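Local coordinates for glutathione S-transferase-like protein (Methylobacillus flagellatus, PDB 4GLT) that probably acts as a glutathione-dependent transferase and binds glutathione in a pocket between its N-terminal domain and its helical C-terminal domain, at residues A[31-36]-A[118-123]; A[111-116]-A[174-179]. All coordinates share one frame; numbering follows the deposited sequence.

Contact 1 of 2, residues A[31-36]-A[118-123]; sequences SPYARK and LADGVT. With GSH (glutathione), chain E.
This is a buried interdomain contact at the glutathione site, where the first turn of helix 32-44 in the thioredoxin-like N-terminal domain meets the middle of helix 106-133 in the all-helical domain. The short segments run nearly antiparallel, at 153°, and long side chains bridge them. Y33 is the central plate: CB1 in the glutamyl arm of glutathione lies over one ring face and P32 CG over the other, both toward the rim. Its OH comes 3.7 Å from T123 CG2. With T123 OG1 anti to the carbonyl carbon (chi1 -48°), the hydroxyl turns back to A119 O at 2.7 Å, while T123 CG2 presses on P32 CG at 3.3 Å, tighter than usual van der Waals contact. A119 O is thus gripped twice, T123 OG1 and T123 N arriving from opposite faces of its carbonyl plane. The polar link is a salt bridge, K36 NZ to D120 OD2 at 3.0 Å on the syn lone pair; K36 also reaches S85 OG and E116. A water lies 3.0 Å from D120 OD1. S31, the N-cap, does double duty: its OG accepts from A34 N and donates to glutathione O2 at 2.7 Å. Replacing Y33 with an alanine would probably open a gap between P32 and the glutamyl arm, leaving the ligand without its aromatic wall and T123 with less to pack on. Around this core, helix 85-93 approaches K36 and D120 through R86, and helix 176-191 brings Y187 against P32 and A180 against A119.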
loop_
_atom_site.group_PDB
_atom_site.type_symbol
_atom_site.label_atom_id
_atom_site.label_comp_id
_atom_site.label_asym_id
_atom_site.label_seq_id
_atom_site.Cartn_x
_atom_site.Cartn_y
_atom_site.Cartn_z
ATOM N N SER A 31 0.402 13.542 8.309
ATOM C CA SER A 31 0.317 12.340 7.469
ATOM C C SER A 31 0.157 12.610 5.969
ATOM O O SER A 31 -0.888 13.078 5.543
ATOM C CB SER A 31 -0.827 11.451 7.943
ATOM O OG SER A 31 -0.998 10.367 7.057
ATOM N N PRO A 32 1.180 12.270 5.160
ATOM C CA PRO A 32 1.130 12.558 3.719
ATOM C C PRO A 32 0.128 11.665 2.982
ATOM O O PRO A 32 -0.368 12.023 1.912
ATOM C CB PRO A 32 2.561 12.275 3.254
ATOM C CG PRO A 32 3.070 11.254 4.213
ATOM C CD PRO A 32 2.414 11.556 5.541
ATOM N N TYR A 33 -0.172 10.520 3.579
ATOM C CA TYR A 33 -1.190 9.612 3.057
ATOM C C TYR A 33 -2.575 10.181 3.312
ATOM O O TYR A 33 -3.467 10.035 2.492
ATOM C CB TYR A 33 -1.085 8.249 3.738
ATOM C CG TYR A 33 0.314 7.709 3.766
ATOM C CD1 TYR A 33 0.880 7.164 2.625
ATOM C CD2 TYR A 33 1.074 7.753 4.930
ATOM C CE1 TYR A 33 2.160 6.656 2.640
ATOM C CE2 TYR A 33 2.356 7.252 4.956
ATOM C CZ TYR A 33 2.894 6.707 3.804
ATOM O OH TYR A 33 4.176 6.213 3.812
ATOM N N ALA A 34 -2.742 10.813 4.470
ATOM C CA ALA A 34 -3.983 11.482 4.802
ATOM C C ALA A 34 -4.165 12.661 3.857
ATOM O O ALA A 34 -5.257 12.899 3.352
ATOM C CB ALA A 34 -3.969 11.951 6.247
ATOM N N ARG A 35 -3.078 13.381 3.611
ATOM C CA ARG A 35 -3.118 14.556 2.765
ATOM C C ARG A 35 -3.554 14.200 1.345
ATOM O O ARG A 35 -4.323 14.934 0.724
ATOM C CB ARG A 35 -1.756 15.262 2.755
ATOM C CG ARG A 35 -1.783 16.604 2.045
ATOM C CD ARG A 35 -0.408 17.242 1.932
ATOM N NE ARG A 35 -0.504 18.601 1.401
ATOM C CZ ARG A 35 0.535 19.392 1.161
ATOM N NH1 ARG A 35 1.767 18.972 1.398
ATOM N NH2 ARG A 35 0.333 20.610 0.695
ATOM N N LYS A 36 -3.043 13.086 0.829
ATOM C CA LYS A 36 -3.421 12.613 -0.500
ATOM C C LYS A 36 -4.942 12.418 -0.534
ATOM O O LYS A 36 -5.610 12.814 -1.499
ATOM C CB LYS A 36 -2.670 11.308 -0.843
ATOM C CG LYS A 36 -2.991 10.709 -2.214
ATOM C CD LYS A 36 -2.330 9.341 -2.422
ATOM C CE LYS A 36 -2.514 8.455 -1.191
ATOM N NZ LYS A 36 -2.288 7.006 -1.465
ATOM N N LEU A 118 4.970 4.516 -6.727
ATOM C CA LEU A 118 6.328 5.031 -6.656
ATOM C C LEU A 118 6.386 6.131 -5.605
ATOM O O LEU A 118 7.254 6.134 -4.732
ATOM C CB LEU A 118 6.791 5.572 -8.009
ATOM C CG LEU A 118 8.229 6.093 -8.011
ATOM C CD1 LEU A 118 9.150 5.074 -7.362
ATOM C CD2 LEU A 118 8.678 6.411 -9.430
ATOM N N ALA A 119 5.442 7.058 -5.710
ATOM C CA ALA A 119 5.304 8.166 -4.774
ATOM C C ALA A 119 5.032 7.689 -3.347
ATOM O O ALA A 119 5.669 8.149 -2.398
ATOM C CB ALA A 119 4.191 9.102 -5.240
ATOM N N ASP A 120 4.089 6.771 -3.180
ATOM C CA ASP A 120 3.845 6.246 -1.835
ATOM C C ASP A 120 5.074 5.508 -1.313
ATOM O O ASP A 120 5.400 5.589 -0.134
ATOM C CB ASP A 120 2.630 5.326 -1.815
ATOM C CG ASP A 120 1.318 6.089 -1.884
ATOM O OD1 ASP A 120 1.349 7.337 -1.794
ATOM O OD2 ASP A 120 0.259 5.439 -2.027
ATOM N N GLY A 121 5.765 4.810 -2.205
ATOM C CA GLY A 121 6.934 4.027 -1.829
ATOM C C GLY A 121 8.066 4.900 -1.320
ATOM O O GLY A 121 8.727 4.576 -0.334
ATOM N N VAL A 122 8.284 6.011 -2.008
ATOM C CA VAL A 122 9.240 7.008 -1.571
ATOM C C VAL A 122 8.840 7.544 -0.203
ATOM O O VAL A 122 9.683 7.728 0.683
ATOM C CB VAL A 122 9.318 8.162 -2.587
ATOM C CG1 VAL A 122 10.160 9.305 -2.041
ATOM C CG2 VAL A 122 9.899 7.655 -3.887
ATOM N N THR A 123 7.549 7.778 -0.023
ATOM C CA THR A 123 7.059 8.299 1.246
ATOM C C THR A 123 7.334 7.252 2.326
ATOM O O THR A 123 7.782 7.590 3.418
ATOM C CB THR A 123 5.551 8.652 1.164
ATOM O OG1 THR A 123 5.290 9.434 -0.016
ATOM C CG2 THR A 123 5.121 9.438 2.356
HETATM N N1 GSH E . -0.544 2.565 3.797
HETATM C CA1 GSH E . -1.269 3.551 4.629
HETATM C C1 GSH E . -1.890 4.490 3.640
HETATM O O11 GSH E . -2.901 5.144 3.947
HETATM O O12 GSH E . -1.367 4.561 2.508
HETATM C CB1 GSH E . -0.290 4.231 5.604
HETATM C CG1 GSH E . -0.976 5.220 6.556
HETATM C CD1 GSH E . 0.039 5.883 7.484
HETATM O OE1 GSH E . 1.200 5.503 7.505
HETATM N N2 GSH E . -0.415 6.880 8.255
HETATM C CA2 GSH E . 0.327 7.578 9.309
HETATM C C2 GSH E . 1.423 8.482 8.800
HETATM O O2 GSH E . 1.284 9.110 7.759
HETATM C CB2 GSH E . 0.858 6.586 10.336
HETATM S SG2 GSH E . -0.487 5.830 11.277
HETATM N N3 GSH E . 2.523 8.573 9.541
HETATM C CA3 GSH E . 3.686 9.339 9.123
HETATM C C3 GSH E . 3.663 10.776 9.604
HETATM O O31 GSH E . 4.750 11.390 9.695
HETATM O O32 GSH E . 2.562 11.306 9.883
HETATM O O HOH W 1 0.767 9.284 0.347
#

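Contact 2 of 2, residues A[111-116]-A[174-179]; sequences AVRRWE and FSLADI
L176 lays its CD2 methyl over one face of the R113 guanidinium, 3.7 Å from R113 NH2, and against the E116 carboxylate, 3.5 Å from E116 OE1, so that a leucine branch roofs an ion pair. The ion pair is internal to helix 106-133: R113, bent at chi2 and chi3, returns to E116 in the next turn, although the modelled separation is too short to be taken literally. L176 opens helix 176-191, whose start carries a capping box formed by S175 and D178, the N-capping box familiar at this point of the glutathione transferase C-terminal domain. The remaining contacts are mostly between apolar groups. V112 straddles the helix start with its two methyls: CG1, anti to the backbone N (chi1 160°), meets L176 CB at 3.8 Å, while CG2 rests on S175 OG at 3.7 Å. A177, with only a methyl, lets the backbones come close, its CA being 5.2 Å from E116 CA, and its CB touches W115 CB at 3.7 Å before the indole swings off toward helix 142-162. Beyond the pair, V40 of helix 32-44 and V89 of helix 85-93 also pack on L176. At the N-cap, S175 OG accepts a weak bond from A177 N; in the box, S175 N donates almost straight, at 167°, to the anti lone pair of D178 OD2, 2.9 Å away.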
loop_
_atom_site.group_PDB
_atom_site.type_symbol
_atom_site.label_atom_id
_atom_site.label_comp_id
_atom_site.label_asym_id
_atom_site.label_seq_id
_atom_site.Cartn_x
_atom_site.Cartn_y
_atom_site.Cartn_z
ATOM N N ALA A 111 -0.946 3.129 -15.472
ATOM C CA ALA A 111 0.051 4.180 -15.460
ATOM C C ALA A 111 -0.130 5.071 -14.232
ATOM O O ALA A 111 0.849 5.438 -13.580
ATOM C CB ALA A 111 -0.014 4.995 -16.741
ATOM N N VAL A 112 -1.377 5.399 -13.903
ATOM C CA VAL A 112 -1.655 6.268 -12.762
ATOM C C VAL A 112 -1.331 5.589 -11.453
ATOM O O VAL A 112 -0.709 6.183 -10.572
ATOM C CB VAL A 112 -3.124 6.742 -12.726
ATOM C CG1 VAL A 112 -3.508 7.223 -11.333
ATOM C CG2 VAL A 112 -3.346 7.849 -13.735
ATOM N N ARG A 113 -1.742 4.337 -11.313
ATOM C CA ARG A 113 -1.495 3.639 -10.053
ATOM C C ARG A 113 -0.005 3.293 -9.858
ATOM O O ARG A 113 0.459 3.156 -8.727
ATOM C CB ARG A 113 -2.395 2.405 -9.955
ATOM C CG ARG A 113 -3.801 2.670 -10.475
ATOM C CD ARG A 113 -4.859 2.684 -9.376
ATOM N NE ARG A 113 -4.402 3.239 -8.102
ATOM C CZ ARG A 113 -5.147 3.252 -6.993
ATOM N NH1 ARG A 113 -6.372 2.749 -7.003
ATOM N NH2 ARG A 113 -4.677 3.772 -5.874
ATOM N N ARG A 114 0.745 3.180 -10.954
ATOM C CA ARG A 114 2.185 2.920 -10.870
ATOM C C ARG A 114 2.938 4.134 -10.321
ATOM O O ARG A 114 3.685 4.031 -9.320
ATOM C CB ARG A 114 2.734 2.485 -12.227
ATOM C CG ARG A 114 4.054 1.732 -12.156
ATOM C CD ARG A 114 5.156 2.491 -12.871
ATOM N NE ARG A 114 5.807 3.471 -12.016
ATOM C CZ ARG A 114 6.040 4.730 -12.363
ATOM N NH1 ARG A 114 5.667 5.181 -13.551
ATOM N NH2 ARG A 114 6.643 5.539 -11.508
ATOM N N TRP A 115 2.712 5.288 -10.949
ATOM C CA TRP A 115 3.200 6.557 -10.401
ATOM C C TRP A 115 2.915 6.637 -8.902
ATOM O O TRP A 115 3.831 6.871 -8.097
ATOM C CB TRP A 115 2.525 7.747 -11.071
ATOM C CG TRP A 115 3.197 8.258 -12.306
ATOM C CD1 TRP A 115 2.870 7.952 -13.586
ATOM C CD2 TRP A 115 4.289 9.189 -12.379
ATOM N NE1 TRP A 115 3.695 8.627 -14.465
ATOM C CE2 TRP A 115 4.567 9.401 -13.750
ATOM C CE3 TRP A 115 5.045 9.875 -11.425
ATOM C CZ2 TRP A 115 5.576 10.260 -14.185
ATOM C CZ3 TRP A 115 6.050 10.720 -11.859
ATOM C CH2 TRP A 115 6.306 10.907 -13.225
ATOM N N GLU A 116 1.644 6.450 -8.535
ATOM C CA GLU A 116 1.199 6.566 -7.131
ATOM C C GLU A 116 1.944 5.639 -6.167
ATOM O O GLU A 116 2.203 6.003 -5.014
ATOM C CB GLU A 116 -0.307 6.298 -7.016
ATOM C CG GLU A 116 -0.850 6.376 -5.591
ATOM C CD GLU A 116 -2.170 5.636 -5.404
ATOM O OE1 GLU A 116 -2.547 4.859 -6.308
ATOM O OE2 GLU A 116 -2.833 5.823 -4.350
ATOM N N PHE A 174 -4.425 16.088 -15.009
ATOM C CA PHE A 174 -4.271 16.043 -13.588
ATOM C C PHE A 174 -4.910 14.767 -13.052
ATOM O O PHE A 174 -6.097 14.525 -13.245
ATOM C CB PHE A 174 -4.922 17.282 -12.983
ATOM C CG PHE A 174 -4.787 17.358 -11.501
ATOM C CD1 PHE A 174 -3.615 17.808 -10.933
ATOM C CD2 PHE A 174 -5.834 16.979 -10.679
ATOM C CE1 PHE A 174 -3.481 17.865 -9.558
ATOM C CE2 PHE A 174 -5.715 17.046 -9.300
ATOM C CZ PHE A 174 -4.535 17.485 -8.743
ATOM N N SER A 175 -4.115 13.933 -12.400
ATOM C CA SER A 175 -4.652 12.706 -11.853
ATOM C C SER A 175 -4.146 12.449 -10.444
ATOM O O SER A 175 -3.360 13.225 -9.889
ATOM C CB SER A 175 -4.284 11.527 -12.757
ATOM O OG SER A 175 -2.879 11.412 -12.873
ATOM N N LEU A 176 -4.625 11.351 -9.874
ATOM C CA LEU A 176 -4.118 10.839 -8.624
ATOM C C LEU A 176 -2.586 10.877 -8.629
ATOM O O LEU A 176 -1.966 11.167 -7.613
ATOM C CB LEU A 176 -4.630 9.412 -8.432
ATOM C CG LEU A 176 -4.266 8.679 -7.152
ATOM C CD1 LEU A 176 -4.721 9.480 -5.939
ATOM C CD2 LEU A 176 -4.872 7.275 -7.154
ATOM N N ALA A 177 -1.975 10.596 -9.780
ATOM C CA ALA A 177 -0.516 10.597 -9.865
ATOM C C ALA A 177 0.051 11.903 -9.301
ATOM O O ALA A 177 0.777 11.917 -8.301
ATOM C CB ALA A 177 -0.071 10.402 -11.304
ATOM N N ASP A 178 -0.301 13.006 -9.947
ATOM C CA ASP A 178 0.145 14.325 -9.519
ATOM C C ASP A 178 -0.104 14.590 -8.039
ATOM O O ASP A 178 0.785 15.054 -7.320
ATOM C CB ASP A 178 -0.537 15.345 -10.398
ATOM C CG ASP A 178 -0.336 15.017 -11.859
ATOM O OD1 ASP A 178 0.801 15.209 -12.338
ATOM O OD2 ASP A 178 -1.280 14.508 -12.501
ATOM N N ILE A 179 -1.302 14.279 -7.572
ATOM C CA ILE A 179 -1.596 14.486 -6.172
ATOM C C ILE A 179 -0.589 13.738 -5.314
ATOM O O ILE A 179 -0.079 14.268 -4.325
ATOM C CB ILE A 179 -3.015 14.022 -5.819
ATOM C CG1 ILE A 179 -4.045 14.866 -6.578
ATOM C CG2 ILE A 179 -3.235 14.107 -4.320
ATOM C CD1 ILE A 179 -5.479 14.546 -6.221
#

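Overall arrangement
Both contacts draw on helix 106-133 and lie end to end along it, their centres about 12 Å apart. Contact 1 joins the two domains beside the ligand; contact 2 joins two helices within the C-terminal domain. They meet through K36: its NZ lies 3.2 Å from E116 OE2, a salt bridge that sets one lysine between two acids a helical turn apart, and its backbone O lies 3.9 Å from I179 CG2. The same NZ bonds to S85, itself a glutathione-binding residue, so K36 is a second-shell residue and E116 stands behind it, its side chain about 7 Å from a bound glutathione. Both contacts also touch the second subunit.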